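PDB 6AE2: Csm3 from Thermoplasma volcanium, which probably binds crRNA as a RAMP-family backbone subunit of the type III-A CRISPR-Cas effector complex and probably cleaves target RNA. Local coordinates for residues K25-L39 against R172-E186. Residues are numbered along the deposited sequence; the frame is centred on the assembly and turned at random.
Sequences KWKYNIIYNMEIEVL and RGTKFKGKIILSIYE
Ile-30 and Leu-182 exchange two backbone hydrogen bonds, as do Tyr-32 with Ile-180 and Ile-36 with Phe-176, pairing 26-38 and 175-185 as antiparallel neighbours within the RAMP-family sheet. A classic beta bulge interrupts the pairing near one end: Lys-27 N binds Ile-184 O at 2.8 Å, while Tyr-28 N reaches the same oxygen only weakly. Beyond Val-38, Arg-172 NH1 donates to Leu-39 O at 2.9 Å, the oxygen lying in the guanidinium plane, and the same side chain makes a cation-pi contact with Phe-131 of the second subunit.

An amide suits position 29, since it can accept and donate at once. Asn-29 OD1 takes Ser-183 OG at 2.9 Å and Trp-26 NE1 at 3.0 Å from opposite faces of its plane, while ND2 bonds Tyr-235; together these fix the amide's rotation. The indole also turns an edge to the face of Tyr-185, planes at 75°, a T-shaped stack. Lys-175 runs extended between Glu-35 and Glu-37, with a long salt bridge to Glu-35.

Asn-29, Ser-183 and Lys-175 share one face of the sheet; apolar groups suit the other, where Ile-30, Tyr-32, Leu-182 and Ile-184 are buried under helix 190-205. Tyr-28 CG sits between its backbone N and carbonyl carbon (chi1 45°), which lays the ring over Ile-184 in a CH-pi contact; its hydroxyl bonds Glu-190. Glycine suits position 178 because a CB there would point to this face, close to Met-34 CE; its absence leaves room for Met-34, bending at chi3 (57°), to set CE 3.7 Å from Ile-180 CG1.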
loop_
_atom_site.group_PDB
_atom_site.type_symbol
_atom_site.label_atom_id
_atom_site.label_comp_id
_atom_site.label_asym_id
_atom_site.label_seq_id
_atom_site.Cartn_x
_atom_site.Cartn_y
_atom_site.Cartn_z
ATOM N N LYS A 25 -27.150 -22.636 18.538
ATOM C CA LYS A 25 -27.831 -23.087 17.330
ATOM C C LYS A 25 -27.477 -22.209 16.128
ATOM O O LYS A 25 -27.483 -20.980 16.213
ATOM C CB LYS A 25 -29.345 -23.105 17.541
ATOM C CG LYS A 25 -30.132 -23.476 16.297
ATOM C CD LYS A 25 -31.439 -24.163 16.647
ATOM C CE LYS A 25 -32.604 -23.557 15.880
ATOM N NZ LYS A 25 -33.873 -23.620 16.658
ATOM N N TRP A 26 -27.179 -22.862 15.008
ATOM C CA TRP A 26 -26.696 -22.179 13.817
ATOM C C TRP A 26 -27.859 -21.647 12.989
ATOM O O TRP A 26 -28.877 -22.323 12.812
ATOM C CB TRP A 26 -25.840 -23.142 12.993
ATOM C CG TRP A 26 -25.440 -22.681 11.623
ATOM C CD1 TRP A 26 -24.370 -21.898 11.298
ATOM C CD2 TRP A 26 -26.076 -23.025 10.385
ATOM N NE1 TRP A 26 -24.313 -21.716 9.936
ATOM C CE2 TRP A 26 -25.350 -22.397 9.353
ATOM C CE3 TRP A 26 -27.196 -23.791 10.051
ATOM C CZ2 TRP A 26 -25.707 -22.515 8.011
ATOM C CZ3 TRP A 26 -27.549 -23.906 8.717
ATOM C CH2 TRP A 26 -26.807 -23.270 7.714
ATOM N N LYS A 27 -27.706 -20.418 12.495
ATOM C CA LYS A 27 -28.701 -19.786 11.633
ATOM C C LYS A 27 -28.318 -19.889 10.161
ATOM O O LYS A 27 -29.037 -20.503 9.368
ATOM C CB LYS A 27 -28.884 -18.311 12.016
ATOM C CG LYS A 27 -29.563 -18.078 13.343
ATOM C CD LYS A 27 -30.177 -16.686 13.422
ATOM C CE LYS A 27 -31.399 -16.566 12.525
ATOM N NZ LYS A 27 -32.389 -15.587 13.053
ATOM N N TYR A 28 -27.190 -19.290 9.785
ATOM C CA TYR A 28 -26.762 -19.245 8.395
ATOM C C TYR A 28 -25.313 -18.789 8.341
ATOM O O TYR A 28 -24.774 -18.247 9.309
ATOM C CB TYR A 28 -27.645 -18.309 7.561
ATOM C CG TYR A 28 -27.950 -16.980 8.224
ATOM C CD1 TYR A 28 -27.095 -15.894 8.093
ATOM C CD2 TYR A 28 -29.097 -16.816 8.987
ATOM C CE1 TYR A 28 -27.383 -14.682 8.703
ATOM C CE2 TYR A 28 -29.395 -15.616 9.592
ATOM C CZ TYR A 28 -28.537 -14.552 9.452
ATOM O OH TYR A 28 -28.844 -13.360 10.065
ATOM N N ASN A 29 -24.688 -19.030 7.193
ATOM C CA ASN A 29 -23.406 -18.433 6.861
ATOM C C ASN A 29 -23.631 -17.243 5.939
ATOM O O ASN A 29 -24.518 -17.269 5.080
ATOM C CB ASN A 29 -22.470 -19.437 6.181
ATOM C CG ASN A 29 -22.258 -20.691 7.001
ATOM O OD1 ASN A 29 -22.055 -20.629 8.215
ATOM N ND2 ASN A 29 -22.291 -21.842 6.340
ATOM N N ILE A 30 -22.836 -16.197 6.133
ATOM C CA ILE A 30 -22.787 -15.067 5.215
ATOM C C ILE A 30 -21.532 -15.223 4.372
ATOM O O ILE A 30 -20.423 -15.328 4.911
ATOM C CB ILE A 30 -22.792 -13.725 5.962
ATOM C CG1 ILE A 30 -24.098 -13.540 6.736
ATOM C CG2 ILE A 30 -22.594 -12.580 4.986
ATOM C CD1 ILE A 30 -24.005 -12.516 7.846
ATOM N N ILE A 31 -21.701 -15.251 3.053
ATOM C CA ILE A 31 -20.602 -15.462 2.119
ATOM C C ILE A 31 -20.274 -14.134 1.456
ATOM O O ILE A 31 -21.170 -13.439 0.963
ATOM C CB ILE A 31 -20.950 -16.531 1.069
ATOM C CG1 ILE A 31 -21.462 -17.807 1.744
ATOM C CG2 ILE A 31 -19.742 -16.838 0.206
ATOM C CD1 ILE A 31 -20.564 -18.324 2.840
ATOM N N TYR A 32 -18.990 -13.780 1.453
ATOM C CA TYR A 32 -18.487 -12.585 0.786
ATOM C C TYR A 32 -17.485 -13.015 -0.275
ATOM O O TYR A 32 -16.506 -13.703 0.037
ATOM C CB TYR A 32 -17.815 -11.628 1.775
ATOM C CG TYR A 32 -18.740 -10.910 2.735
ATOM C CD1 TYR A 32 -19.494 -9.818 2.321
ATOM C CD2 TYR A 32 -18.833 -11.303 4.064
ATOM C CE1 TYR A 32 -20.332 -9.150 3.201
ATOM C CE2 TYR A 32 -19.665 -10.642 4.951
ATOM C CZ TYR A 32 -20.414 -9.568 4.514
ATOM O OH TYR A 32 -21.243 -8.911 5.396
ATOM N N ASN A 33 -17.722 -12.613 -1.522
ATOM C CA ASN A 33 -16.753 -12.832 -2.596
ATOM C C ASN A 33 -15.828 -11.623 -2.622
ATOM O O ASN A 33 -16.067 -10.640 -3.325
ATOM C CB ASN A 33 -17.454 -13.052 -3.931
ATOM C CG ASN A 33 -18.052 -14.440 -4.049
ATOM O OD1 ASN A 33 -17.373 -15.443 -3.824
ATOM N ND2 ASN A 33 -19.329 -14.506 -4.405
ATOM N N MET A 34 -14.755 -11.704 -1.840
ATOM C CA MET A 34 -13.870 -10.570 -1.617
ATOM C C MET A 34 -12.864 -10.422 -2.754
ATOM O O MET A 34 -12.373 -11.412 -3.305
ATOM C CB MET A 34 -13.139 -10.743 -0.283
ATOM C CG MET A 34 -11.877 -9.915 -0.121
ATOM S SD MET A 34 -11.008 -10.310 1.410
ATOM C CE MET A 34 -10.739 -12.070 1.207
ATOM N N GLU A 35 -12.571 -9.173 -3.111
ATOM C CA GLU A 35 -11.536 -8.845 -4.081
ATOM C C GLU A 35 -10.489 -7.961 -3.418
ATOM O O GLU A 35 -10.827 -7.040 -2.666
ATOM C CB GLU A 35 -12.115 -8.136 -5.311
ATOM C CG GLU A 35 -11.057 -7.567 -6.249
ATOM C CD GLU A 35 -11.644 -6.973 -7.515
ATOM O OE1 GLU A 35 -12.387 -7.689 -8.219
ATOM O OE2 GLU A 35 -11.360 -5.792 -7.810
ATOM N N ILE A 36 -9.220 -8.249 -3.697
ATOM C CA ILE A 36 -8.087 -7.526 -3.128
ATOM C C ILE A 36 -7.270 -6.964 -4.282
ATOM O O ILE A 36 -6.671 -7.726 -5.054
ATOM C CB ILE A 36 -7.223 -8.427 -2.239
ATOM C CG1 ILE A 36 -8.026 -8.932 -1.043
ATOM C CG2 ILE A 36 -5.971 -7.693 -1.788
ATOM C CD1 ILE A 36 -7.242 -9.852 -0.149
ATOM N N GLU A 37 -7.231 -5.641 -4.400
ATOM C CA GLU A 37 -6.446 -4.982 -5.435
ATOM C C GLU A 37 -5.177 -4.400 -4.827
ATOM O O GLU A 37 -5.229 -3.711 -3.801
ATOM C CB GLU A 37 -7.245 -3.882 -6.133
ATOM C CG GLU A 37 -6.531 -3.317 -7.353
ATOM C CD GLU A 37 -7.299 -2.197 -8.028
ATOM O OE1 GLU A 37 -7.007 -1.908 -9.209
ATOM O OE2 GLU A 37 -8.187 -1.607 -7.379
ATOM N N VAL A 38 -4.045 -4.678 -5.467
ATOM C CA VAL A 38 -2.756 -4.155 -5.032
ATOM C C VAL A 38 -2.621 -2.717 -5.521
ATOM O O VAL A 38 -2.726 -2.447 -6.722
ATOM C CB VAL A 38 -1.609 -5.031 -5.558
ATOM C CG1 VAL A 38 -0.266 -4.388 -5.267
ATOM C CG2 VAL A 38 -1.684 -6.425 -4.950
ATOM N N LEU A 39 -2.395 -1.790 -4.590
ATOM C CA LEU A 39 -2.171 -0.384 -4.914
ATOM C C LEU A 39 -0.695 -0.005 -4.919
ATOM O O LEU A 39 -0.258 0.741 -5.802
ATOM C CB LEU A 39 -2.929 0.515 -3.932
ATOM C CG LEU A 39 -4.442 0.296 -3.866
ATOM C CD1 LEU A 39 -5.092 1.325 -2.960
ATOM C CD2 LEU A 39 -5.055 0.342 -5.258
ATOM N N ARG A 172 1.395 -3.185 -8.748
ATOM C CA ARG A 172 0.125 -2.497 -8.572
ATOM C C ARG A 172 -0.851 -2.882 -9.676
ATOM O O ARG A 172 -0.483 -2.967 -10.850
ATOM C CB ARG A 172 0.367 -0.986 -8.563
ATOM C CG ARG A 172 -0.758 -0.115 -9.103
ATOM C CD ARG A 172 -0.208 1.280 -9.387
ATOM N NE ARG A 172 -1.228 2.288 -9.657
ATOM C CZ ARG A 172 -1.904 2.933 -8.712
ATOM N NH1 ARG A 172 -1.670 2.662 -7.435
ATOM N NH2 ARG A 172 -2.811 3.845 -9.037
ATOM N N GLY A 173 -2.099 -3.135 -9.297
ATOM C CA GLY A 173 -3.148 -3.418 -10.247
ATOM C C GLY A 173 -3.548 -4.875 -10.353
ATOM O O GLY A 173 -4.630 -5.163 -10.876
ATOM N N THR A 174 -2.711 -5.802 -9.896
ATOM C CA THR A 174 -3.123 -7.197 -9.893
ATOM C C THR A 174 -4.196 -7.411 -8.836
ATOM O O THR A 174 -4.200 -6.770 -7.780
ATOM C CB THR A 174 -1.942 -8.131 -9.627
ATOM O OG1 THR A 174 -1.778 -8.296 -8.216
ATOM C CG2 THR A 174 -0.665 -7.579 -10.235
ATOM N N LYS A 175 -5.119 -8.317 -9.130
ATOM C CA LYS A 175 -6.294 -8.518 -8.300
ATOM C C LYS A 175 -6.366 -9.960 -7.824
ATOM O O LYS A 175 -6.033 -10.889 -8.566
ATOM C CB LYS A 175 -7.565 -8.140 -9.060
ATOM C CG LYS A 175 -7.812 -6.641 -9.082
ATOM C CD LYS A 175 -8.551 -6.204 -10.333
ATOM C CE LYS A 175 -8.927 -4.733 -10.251
ATOM N NZ LYS A 175 -10.051 -4.397 -11.168
ATOM N N PHE A 176 -6.797 -10.131 -6.579
ATOM C CA PHE A 176 -6.939 -11.435 -5.951
ATOM C C PHE A 176 -8.396 -11.652 -5.569
ATOM O O PHE A 176 -9.072 -10.724 -5.111
ATOM C CB PHE A 176 -6.057 -11.554 -4.709
ATOM C CG PHE A 176 -4.585 -11.502 -5.005
ATOM C CD1 PHE A 176 -3.856 -12.666 -5.202
ATOM C CD2 PHE A 176 -3.930 -10.284 -5.092
ATOM C CE1 PHE A 176 -2.498 -12.614 -5.474
ATOM C CE2 PHE A 176 -2.577 -10.224 -5.363
ATOM C CZ PHE A 176 -1.860 -11.389 -5.554
ATOM N N LYS A 177 -8.873 -12.879 -5.757
ATOM C CA LYS A 177 -10.240 -13.255 -5.424
ATOM C C LYS A 177 -10.221 -14.289 -4.309
ATOM O O LYS A 177 -9.490 -15.281 -4.390
ATOM C CB LYS A 177 -10.971 -13.809 -6.647
ATOM C CG LYS A 177 -11.356 -12.757 -7.672
ATOM C CD LYS A 177 -11.990 -13.399 -8.895
ATOM C CE LYS A 177 -12.473 -12.352 -9.886
ATOM N NZ LYS A 177 -13.003 -12.973 -11.134
ATOM N N GLY A 178 -11.022 -14.051 -3.276
ATOM C CA GLY A 178 -11.110 -14.972 -2.160
ATOM C C GLY A 178 -12.442 -14.837 -1.456
ATOM O O GLY A 178 -13.120 -13.808 -1.547
ATOM N N LYS A 179 -12.812 -15.897 -0.748
ATOM C CA LYS A 179 -14.070 -15.948 -0.021
ATOM C C LYS A 179 -13.855 -15.615 1.450
ATOM O O LYS A 179 -12.820 -15.941 2.037
ATOM C CB LYS A 179 -14.714 -17.333 -0.138
ATOM C CG LYS A 179 -16.018 -17.371 -0.927
ATOM C CD LYS A 179 -16.532 -18.801 -1.062
ATOM C CE LYS A 179 -17.694 -18.899 -2.040
ATOM N NZ LYS A 179 -17.250 -18.764 -3.455
ATOM N N ILE A 180 -14.849 -14.957 2.039
ATOM C CA ILE A 180 -14.945 -14.788 3.483
ATOM C C ILE A 180 -16.266 -15.394 3.932
ATOM O O ILE A 180 -17.325 -15.049 3.394
ATOM C CB ILE A 180 -14.853 -13.311 3.908
ATOM C CG1 ILE A 180 -13.456 -12.750 3.643
ATOM C CG2 ILE A 180 -15.222 -13.155 5.380
ATOM C CD1 ILE A 180 -13.299 -11.308 4.085
ATOM N N ILE A 181 -16.204 -16.295 4.907
ATOM C CA ILE A 181 -17.379 -16.998 5.405
ATOM C C ILE A 181 -17.607 -16.589 6.852
ATOM O O ILE A 181 -16.742 -16.793 7.712
ATOM C CB ILE A 181 -17.232 -18.520 5.278
ATOM C CG1 ILE A 181 -16.935 -18.905 3.827
ATOM C CG2 ILE A 181 -18.499 -19.208 5.758
ATOM C CD1 ILE A 181 -16.193 -20.204 3.680
ATOM N N LEU A 182 -18.775 -16.016 7.112
ATOM C CA LEU A 182 -19.192 -15.591 8.439
ATOM C C LEU A 182 -20.341 -16.486 8.884
ATOM O O LEU A 182 -21.384 -16.527 8.224
ATOM C CB LEU A 182 -19.630 -14.128 8.419
ATOM C CG LEU A 182 -18.815 -13.102 9.201
ATOM C CD1 LEU A 182 -19.364 -11.714 8.936
ATOM C CD2 LEU A 182 -18.852 -13.417 10.682
ATOM N N SER A 183 -20.150 -17.203 9.987
ATOM C CA SER A 183 -21.179 -18.081 10.531
ATOM C C SER A 183 -21.952 -17.347 11.619
ATOM O O SER A 183 -21.353 -16.762 12.527
ATOM C CB SER A 183 -20.564 -19.365 11.083
ATOM O OG SER A 183 -19.911 -20.084 10.052
ATOM N N ILE A 184 -23.280 -17.381 11.523
ATOM C CA ILE A 184 -24.163 -16.646 12.420
ATOM C C ILE A 184 -24.973 -17.647 13.227
ATOM O O ILE A 184 -25.586 -18.559 12.660
ATOM C CB ILE A 184 -25.097 -15.694 11.649
ATOM C CG1 ILE A 184 -24.296 -14.829 10.674
ATOM C CG2 ILE A 184 -25.901 -14.831 12.616
ATOM C CD1 ILE A 184 -23.270 -13.946 11.338
ATOM N N TYR A 185 -24.986 -17.470 14.544
ATOM C CA TYR A 185 -25.740 -18.325 15.444
ATOM C C TYR A 185 -26.794 -17.500 16.171
ATOM O O TYR A 185 -26.676 -16.279 16.298
ATOM C CB TYR A 185 -24.814 -19.020 16.453
ATOM C CG TYR A 185 -23.907 -20.059 15.822
ATOM C CD1 TYR A 185 -22.841 -19.680 15.015
ATOM C CD2 TYR A 185 -24.122 -21.417 16.030
ATOM C CE1 TYR A 185 -22.014 -20.626 14.431
ATOM C CE2 TYR A 185 -23.299 -22.370 15.450
ATOM C CZ TYR A 185 -22.247 -21.968 14.653
ATOM O OH TYR A 185 -21.426 -22.910 14.074
ATOM N N GLU A 186 -27.842 -18.177 16.634
ATOM C CA GLU A 186 -28.876 -17.490 17.398
ATOM C C GLU A 186 -28.287 -16.944 18.691
ATOM O O GLU A 186 -27.601 -17.659 19.427
ATOM C CB GLU A 186 -30.046 -18.433 17.688
ATOM C CG GLU A 186 -30.576 -19.145 16.455
ATOM C CD GLU A 186 -32.017 -19.597 16.600
ATOM O OE1 GLU A 186 -32.834 -19.256 15.717
ATOM O OE2 GLU A 186 -32.332 -20.296 17.586
#